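Long-range contact in CdiI toxin (Salmonella enterica subsp. enterica serovar Rubislaw str. ATCC 10717, PDB 4ZQU), which serves as the immunity protein of a contact-dependent growth inhibition system, neutralizing the toxic activity of its cognate CdiA toxin: residues Asp22-Asp33 with Ala57-Leu65. Residues are numbered along the deposited sequence; the frame is centred on the assembly and turned at random.
Sequences DTYSGYRSNQLD and ALSHSRFVL
The beta-hairpin of strands 19-26 and 30-41, flanked along T23-Y27 by the chain leaving helix 47-59, shows how a chain can follow a sheet with a single beta bridge. Elsewhere in the hairpin, N30 and Q31 form an antiparallel ladder with a strand of the CdiA-CT toxin chain. At the helix end T23 OG1 donates to A57 O (2.6 Å). Next along, S61 OG, its hydroxyl turned away from the S61 backbone N (chi1 -177°), reaches Y24 O in the carbonyl plane. At the bridge, G26 N bonds R62 O and V64 N returns to G26 O (2.8 Å), the latter from above the carbonyl plane. Beyond it, L65 CD1 sits 3.9 Å from the Y27 ring centroid, over its face, and the F63 ring lies nearly parallel but slid aside.

D33, on the neighbouring hairpin strand, meets R62, bent at chi3 (-71°), in a side-on salt bridge: R62 NE reaches D33 OD2 on its syn side at 2.9 Å, nearly straight, while R62 NH2 takes D33 OD1 at 2.7 Å. S25 OG donates to D33 OD2 and accepts from R62 N; a water links D33 OD2 to H60 O. D33 and D81 balance and orient the guanidinium, and three donors on D33 OD2 probably disfavour the acid form.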
ATOM      1  N   ASP B  22      -5.649  -1.564 -14.893  1.00 32.07           N
ATOM      2  CA  ASP B  22      -5.488  -0.121 -14.728  1.00 33.06           C
ATOM      3  C   ASP B  22      -4.022   0.282 -14.665  1.00 31.64           C
ATOM      4  O   ASP B  22      -3.185  -0.474 -14.182  1.00 31.69           O
ATOM      5  CB  ASP B  22      -6.186   0.367 -13.456  1.00 32.22           C
ATOM      6  CG  ASP B  22      -7.688   0.351 -13.570  1.00 31.62           C
ATOM      7  OD1 ASP B  22      -8.304  -0.614 -13.073  1.00 33.75           O
ATOM      8  OD2 ASP B  22      -8.252   1.304 -14.146  1.00 30.26           O
ATOM      9  N   THR B  23      -3.725   1.484 -15.140  1.00 30.39           N
ATOM     10  CA  THR B  23      -2.395   2.055 -14.997  1.00 27.61           C
ATOM     11  C   THR B  23      -2.166   2.549 -13.570  1.00 26.19           C
ATOM     12  O   THR B  23      -2.977   3.297 -13.027  1.00 27.59           O
ATOM     13  CB  THR B  23      -2.180   3.228 -15.971  1.00 27.60           C
ATOM     14  OG1 THR B  23      -2.205   2.747 -17.319  1.00 28.74           O
ATOM     15  CG2 THR B  23      -0.850   3.903 -15.707  1.00 26.40           C
ATOM     16  N   TYR B  24      -1.070   2.109 -12.963  1.00 24.94           N
ATOM     17  CA  TYR B  24      -0.625   2.645 -11.682  1.00 24.23           C
ATOM     18  C   TYR B  24       0.647   3.448 -11.891  1.00 25.22           C
ATOM     19  O   TYR B  24       1.423   3.165 -12.801  1.00 21.05           O
ATOM     20  CB  TYR B  24      -0.375   1.535 -10.662  1.00 23.47           C
ATOM     21  CG  TYR B  24      -1.587   1.133  -9.860  1.00 24.35           C
ATOM     22  CD1 TYR B  24      -2.865   1.260 -10.380  1.00 26.35           C
ATOM     23  CD2 TYR B  24      -1.450   0.629  -8.573  1.00 24.68           C
ATOM     24  CE1 TYR B  24      -3.973   0.892  -9.640  1.00 27.10           C
ATOM     25  CE2 TYR B  24      -2.547   0.266  -7.825  1.00 24.70           C
ATOM     26  CZ  TYR B  24      -3.807   0.396  -8.364  1.00 26.35           C
ATOM     27  OH  TYR B  24      -4.905   0.027  -7.624  1.00 28.27           O
ATOM     28  N   SER B  25       0.862   4.445 -11.043  1.00 25.67           N
ATOM     29  CA  SER B  25       2.033   5.295 -11.171  1.00 24.55           C
ATOM     30  C   SER B  25       2.640   5.583  -9.812  1.00 23.20           C
ATOM     31  O   SER B  25       1.953   5.530  -8.796  1.00 24.15           O
ATOM     32  CB  SER B  25       1.672   6.604 -11.871  1.00 26.22           C
ATOM     33  OG  SER B  25       1.189   6.366 -13.181  1.00 28.04           O
ATOM     34  N   GLY B  26       3.931   5.885  -9.794  1.00 23.01           N
ATOM     35  CA  GLY B  26       4.584   6.245  -8.553  1.00 23.27           C
ATOM     36  C   GLY B  26       6.095   6.248  -8.611  1.00 24.79           C
ATOM     37  O   GLY B  26       6.700   6.651  -9.601  1.00 28.22           O
ATOM     38  N   TYR B  27       6.699   5.782  -7.525  1.00 23.41           N
ATOM     39  CA  TYR B  27       8.134   5.855  -7.327  1.00 21.65           C
ATOM     40  C   TYR B  27       8.554   4.640  -6.523  1.00 28.88           C
ATOM     41  O   TYR B  27       9.207   3.732  -7.031  1.00 29.17           O
ATOM     42  CB  TYR B  27       8.498   7.147  -6.603  1.00 22.27           C
ATOM     43  CG  TYR B  27       9.974   7.455  -6.519  1.00 25.96           C
ATOM     44  CD1 TYR B  27      10.640   8.046  -7.581  1.00 26.85           C
ATOM     45  CD2 TYR B  27      10.696   7.185  -5.362  1.00 27.35           C
ATOM     46  CE1 TYR B  27      11.985   8.347  -7.502  1.00 28.63           C
ATOM     47  CE2 TYR B  27      12.043   7.479  -5.275  1.00 27.38           C
ATOM     48  CZ  TYR B  27      12.683   8.061  -6.346  1.00 29.61           C
ATOM     49  OH  TYR B  27      14.025   8.357  -6.265  1.00 32.59           O
ATOM     50  N   ARG B  28       8.165   4.636  -5.253  1.00 31.44           N
ATOM     51  CA  ARG B  28       8.266   3.443  -4.429  1.00 31.82           C
ATOM     52  C   ARG B  28       6.894   2.783  -4.381  1.00 32.66           C
ATOM     53  O   ARG B  28       6.699   1.697  -4.930  1.00 34.17           O
ATOM     54  CB  ARG B  28       8.776   3.783  -3.028  1.00 31.42           C
ATOM     55  CG  ARG B  28      10.250   4.156  -3.005  1.00 33.11           C
ATOM     56  CD  ARG B  28      10.789   4.273  -1.592  1.00 34.50           C
ATOM     57  NE  ARG B  28      12.246   4.405  -1.572  1.00 34.87           N
ATOM     58  CZ  ARG B  28      13.091   3.398  -1.370  1.00 33.23           C
ATOM     59  NH1 ARG B  28      12.634   2.170  -1.161  1.00 31.48           N
ATOM     60  NH2 ARG B  28      14.400   3.619  -1.371  1.00 34.68           N
ATOM     61  N   SER B  29       5.940   3.450  -3.742  1.00 30.25           N
ATOM     62  CA  SER B  29       4.547   3.031  -3.824  1.00 27.59           C
ATOM     63  C   SER B  29       4.013   3.327  -5.221  1.00 27.30           C
ATOM     64  O   SER B  29       4.534   4.195  -5.922  1.00 27.42           O
ATOM     65  CB  SER B  29       3.696   3.741  -2.769  1.00 27.09           C
ATOM     66  OG  SER B  29       3.651   5.139  -3.004  1.00 26.44           O
ATOM     67  N   ASN B  30       2.984   2.597  -5.629  1.00 27.30           N
ATOM     68  CA  ASN B  30       2.316   2.870  -6.895  1.00 28.50           C
ATOM     69  C   ASN B  30       0.807   2.818  -6.713  1.00 28.85           C
ATOM     70  O   ASN B  30       0.293   1.999  -5.952  1.00 29.34           O
ATOM     71  CB  ASN B  30       2.769   1.883  -7.971  1.00 29.28           C
ATOM     72  CG  ASN B  30       2.500   0.441  -7.592  1.00 29.44           C
ATOM     73  OD1 ASN B  30       1.498  -0.144  -8.000  1.00 31.24           O
ATOM     74  ND2 ASN B  30       3.400  -0.141  -6.807  1.00 27.36           N
ATOM     75  N   GLN B  31       0.094   3.700  -7.402  1.00 29.03           N
ATOM     76  CA  GLN B  31      -1.337   3.831  -7.175  1.00 28.34           C
ATOM     77  C   GLN B  31      -2.108   4.214  -8.431  1.00 29.50           C
ATOM     78  O   GLN B  31      -1.528   4.690  -9.408  1.00 31.54           O
ATOM     79  CB  GLN B  31      -1.595   4.865  -6.084  1.00 29.20           C
ATOM     80  CG  GLN B  31      -1.091   6.255  -6.416  1.00 29.74           C
ATOM     81  CD  GLN B  31      -1.192   7.195  -5.236  1.00 30.46           C
ATOM     82  OE1 GLN B  31      -2.209   7.857  -5.041  1.00 29.62           O
ATOM     83  NE2 GLN B  31      -0.134   7.250  -4.434  1.00 31.41           N
ATOM     84  N   LEU B  32      -3.422   4.006  -8.380  1.00 27.22           N
ATOM     85  CA  LEU B  32      -4.323   4.329  -9.481  1.00 26.50           C
ATOM     86  C   LEU B  32      -4.070   5.726 -10.032  1.00 26.06           C
ATOM     87  O   LEU B  32      -4.228   6.724  -9.326  1.00 29.15           O
ATOM     88  CB  LEU B  32      -5.777   4.198  -9.025  1.00 25.62           C
ATOM     89  CG  LEU B  32      -6.853   4.405 -10.090  1.00 25.32           C
ATOM     90  CD1 LEU B  32      -6.738   3.340 -11.169  1.00 27.48           C
ATOM     91  CD2 LEU B  32      -8.236   4.394  -9.458  1.00 24.82           C
ATOM     92  N   ASP B  33      -3.659   5.778 -11.293  1.00 23.77           N
ATOM     93  CA  ASP B  33      -3.350   7.034 -11.967  1.00 26.00           C
ATOM     94  C   ASP B  33      -4.571   7.553 -12.724  1.00 28.81           C
ATOM     95  O   ASP B  33      -5.015   6.930 -13.685  1.00 30.32           O
ATOM     96  CB  ASP B  33      -2.172   6.831 -12.926  1.00 27.53           C
ATOM     97  CG  ASP B  33      -1.606   8.134 -13.458  1.00 28.79           C
ATOM     98  OD1 ASP B  33      -2.242   9.193 -13.291  1.00 28.95           O
ATOM     99  OD2 ASP B  33      -0.516   8.093 -14.063  1.00 32.27           O
ATOM    100  N   ALA B  57      -1.196  -0.268 -20.763  1.00 39.96           N
ATOM    101  CA  ALA B  57      -1.399   0.345 -19.456  1.00 37.14           C
ATOM    102  C   ALA B  57      -0.069   0.754 -18.835  1.00 35.12           C
ATOM    103  O   ALA B  57       0.041   1.817 -18.227  1.00 34.78           O
ATOM    104  CB  ALA B  57      -2.143  -0.607 -18.537  1.00 36.66           C
ATOM    105  N   LEU B  58       0.938  -0.100 -18.995  1.00 34.96           N
ATOM    106  CA  LEU B  58       2.275   0.169 -18.475  1.00 34.00           C
ATOM    107  C   LEU B  58       2.909   1.373 -19.155  1.00 35.10           C
ATOM    108  O   LEU B  58       3.654   2.130 -18.531  1.00 34.87           O
ATOM    109  CB  LEU B  58       3.180  -1.055 -18.651  1.00 31.54           C
ATOM    110  CG  LEU B  58       3.007  -2.207 -17.664  1.00 28.29           C
ATOM    111  CD1 LEU B  58       3.876  -3.381 -18.060  1.00 28.87           C
ATOM    112  CD2 LEU B  58       3.357  -1.745 -16.271  1.00 27.70           C
ATOM    113  N   SER B  59       2.614   1.543 -20.438  1.00 35.83           N
ATOM    114  CA  SER B  59       3.193   2.629 -21.213  1.00 37.23           C
ATOM    115  C   SER B  59       2.692   3.990 -20.732  1.00 35.64           C
ATOM    116  O   SER B  59       3.330   5.014 -20.975  1.00 34.46           O
ATOM    117  CB  SER B  59       2.883   2.447 -22.700  1.00 41.49           C
ATOM    118  OG  SER B  59       1.488   2.362 -22.924  1.00 43.58           O
ATOM    119  N   HIS B  60       1.552   3.991 -20.048  1.00 41.17           N
ATOM    120  CA  HIS B  60       0.975   5.228 -19.532  1.00 39.17           C
ATOM    121  C   HIS B  60       1.359   5.480 -18.082  1.00 35.90           C
ATOM    122  O   HIS B  60       0.913   6.453 -17.475  1.00 34.60           O
ATOM    123  CB  HIS B  60      -0.547   5.201 -19.664  1.00 39.98           C
ATOM    124  CG  HIS B  60      -1.026   5.325 -21.073  1.00 41.19           C
ATOM    125  ND1 HIS B  60      -0.958   4.287 -21.977  1.00 43.03           N
ATOM    126  CD2 HIS B  60      -1.560   6.375 -21.744  1.00 42.01           C
ATOM    127  CE1 HIS B  60      -1.439   4.688 -23.139  1.00 44.97           C
ATOM    128  NE2 HIS B  60      -1.812   5.948 -23.026  1.00 44.29           N
ATOM    129  N   SER B  61       2.190   4.603 -17.531  1.00 35.57           N
ATOM    130  CA  SER B  61       2.620   4.737 -16.148  1.00 32.97           C
ATOM    131  C   SER B  61       3.618   5.872 -15.992  1.00 30.74           C
ATOM    132  O   SER B  61       4.453   6.105 -16.868  1.00 30.05           O
ATOM    133  CB  SER B  61       3.227   3.427 -15.645  1.00 34.76           C
ATOM    134  OG  SER B  61       3.595   3.529 -14.282  1.00 32.17           O
ATOM    135  N   ARG B  62       3.524   6.576 -14.870  1.00 29.51           N
ATOM    136  CA  ARG B  62       4.407   7.698 -14.594  1.00 28.66           C
ATOM    137  C   ARG B  62       5.379   7.398 -13.460  1.00 26.05           C
ATOM    138  O   ARG B  62       5.021   6.771 -12.465  1.00 24.94           O
ATOM    139  CB  ARG B  62       3.593   8.945 -14.254  1.00 30.30           C
ATOM    140  CG  ARG B  62       2.833   9.530 -15.425  1.00 29.61           C
ATOM    141  CD  ARG B  62       2.128  10.805 -15.019  1.00 28.51           C
ATOM    142  NE  ARG B  62       0.996  10.545 -14.136  1.00 29.02           N
ATOM    143  CZ  ARG B  62       0.505  11.429 -13.273  1.00 30.45           C
ATOM    144  NH1 ARG B  62       1.057  12.632 -13.168  1.00 29.15           N
ATOM    145  NH2 ARG B  62      -0.532  11.110 -12.511  1.00 31.39           N
ATOM    146  N   PHE B  63       6.616   7.851 -13.632  1.00 28.54           N
ATOM    147  CA  PHE B  63       7.640   7.761 -12.603  1.00 29.18           C
ATOM    148  C   PHE B  63       7.674   9.092 -11.859  1.00 29.20           C
ATOM    149  O   PHE B  63       8.348  10.031 -12.278  1.00 31.10           O
ATOM    150  CB  PHE B  63       8.994   7.430 -13.231  1.00 28.30           C
ATOM    151  CG  PHE B  63      10.065   7.112 -12.237  1.00 27.62           C
ATOM    152  CD1 PHE B  63       9.865   6.142 -11.272  1.00 28.22           C
ATOM    153  CD2 PHE B  63      11.284   7.766 -12.284  1.00 29.38           C
ATOM    154  CE1 PHE B  63      10.856   5.843 -10.360  1.00 29.44           C
ATOM    155  CE2 PHE B  63      12.280   7.468 -11.375  1.00 30.24           C
ATOM    156  CZ  PHE B  63      12.067   6.506 -10.412  1.00 29.65           C
ATOM    157  N   VAL B  64       6.938   9.167 -10.756  1.00 28.72           N
ATOM    158  CA  VAL B  64       6.548  10.457 -10.202  1.00 29.94           C
ATOM    159  C   VAL B  64       6.577  10.489  -8.668  1.00 30.65           C
ATOM    160  O   VAL B  64       6.301   9.488  -8.009  1.00 32.16           O
ATOM    161  CB  VAL B  64       5.133  10.837 -10.727  1.00 25.90           C
ATOM    162  CG1 VAL B  64       4.153   9.692 -10.509  1.00 23.17           C
ATOM    163  CG2 VAL B  64       4.618  12.134 -10.110  1.00 23.17           C
ATOM    164  N   LEU B  65       6.943  11.644  -8.116  1.00 30.17           N
ATOM    165  CA  LEU B  65       6.914  11.892  -6.675  1.00 27.51           C
ATOM    166  C   LEU B  65       5.923  13.015  -6.350  1.00 26.30           C
ATOM    167  O   LEU B  65       5.523  13.755  -7.246  1.00 25.39           O
ATOM    168  CB  LEU B  65       8.314  12.245  -6.172  1.00 26.32           C
ATOM    169  CG  LEU B  65       9.226  11.050  -5.910  1.00 24.14           C
ATOM    170  CD1 LEU B  65      10.639  11.516  -5.625  1.00 25.25           C
ATOM    171  CD2 LEU B  65       8.683  10.229  -4.752  1.00 21.37           C
TER
HETATM  172  O   HOH W   1      -0.556   8.460 -16.653  1.00 37.94           O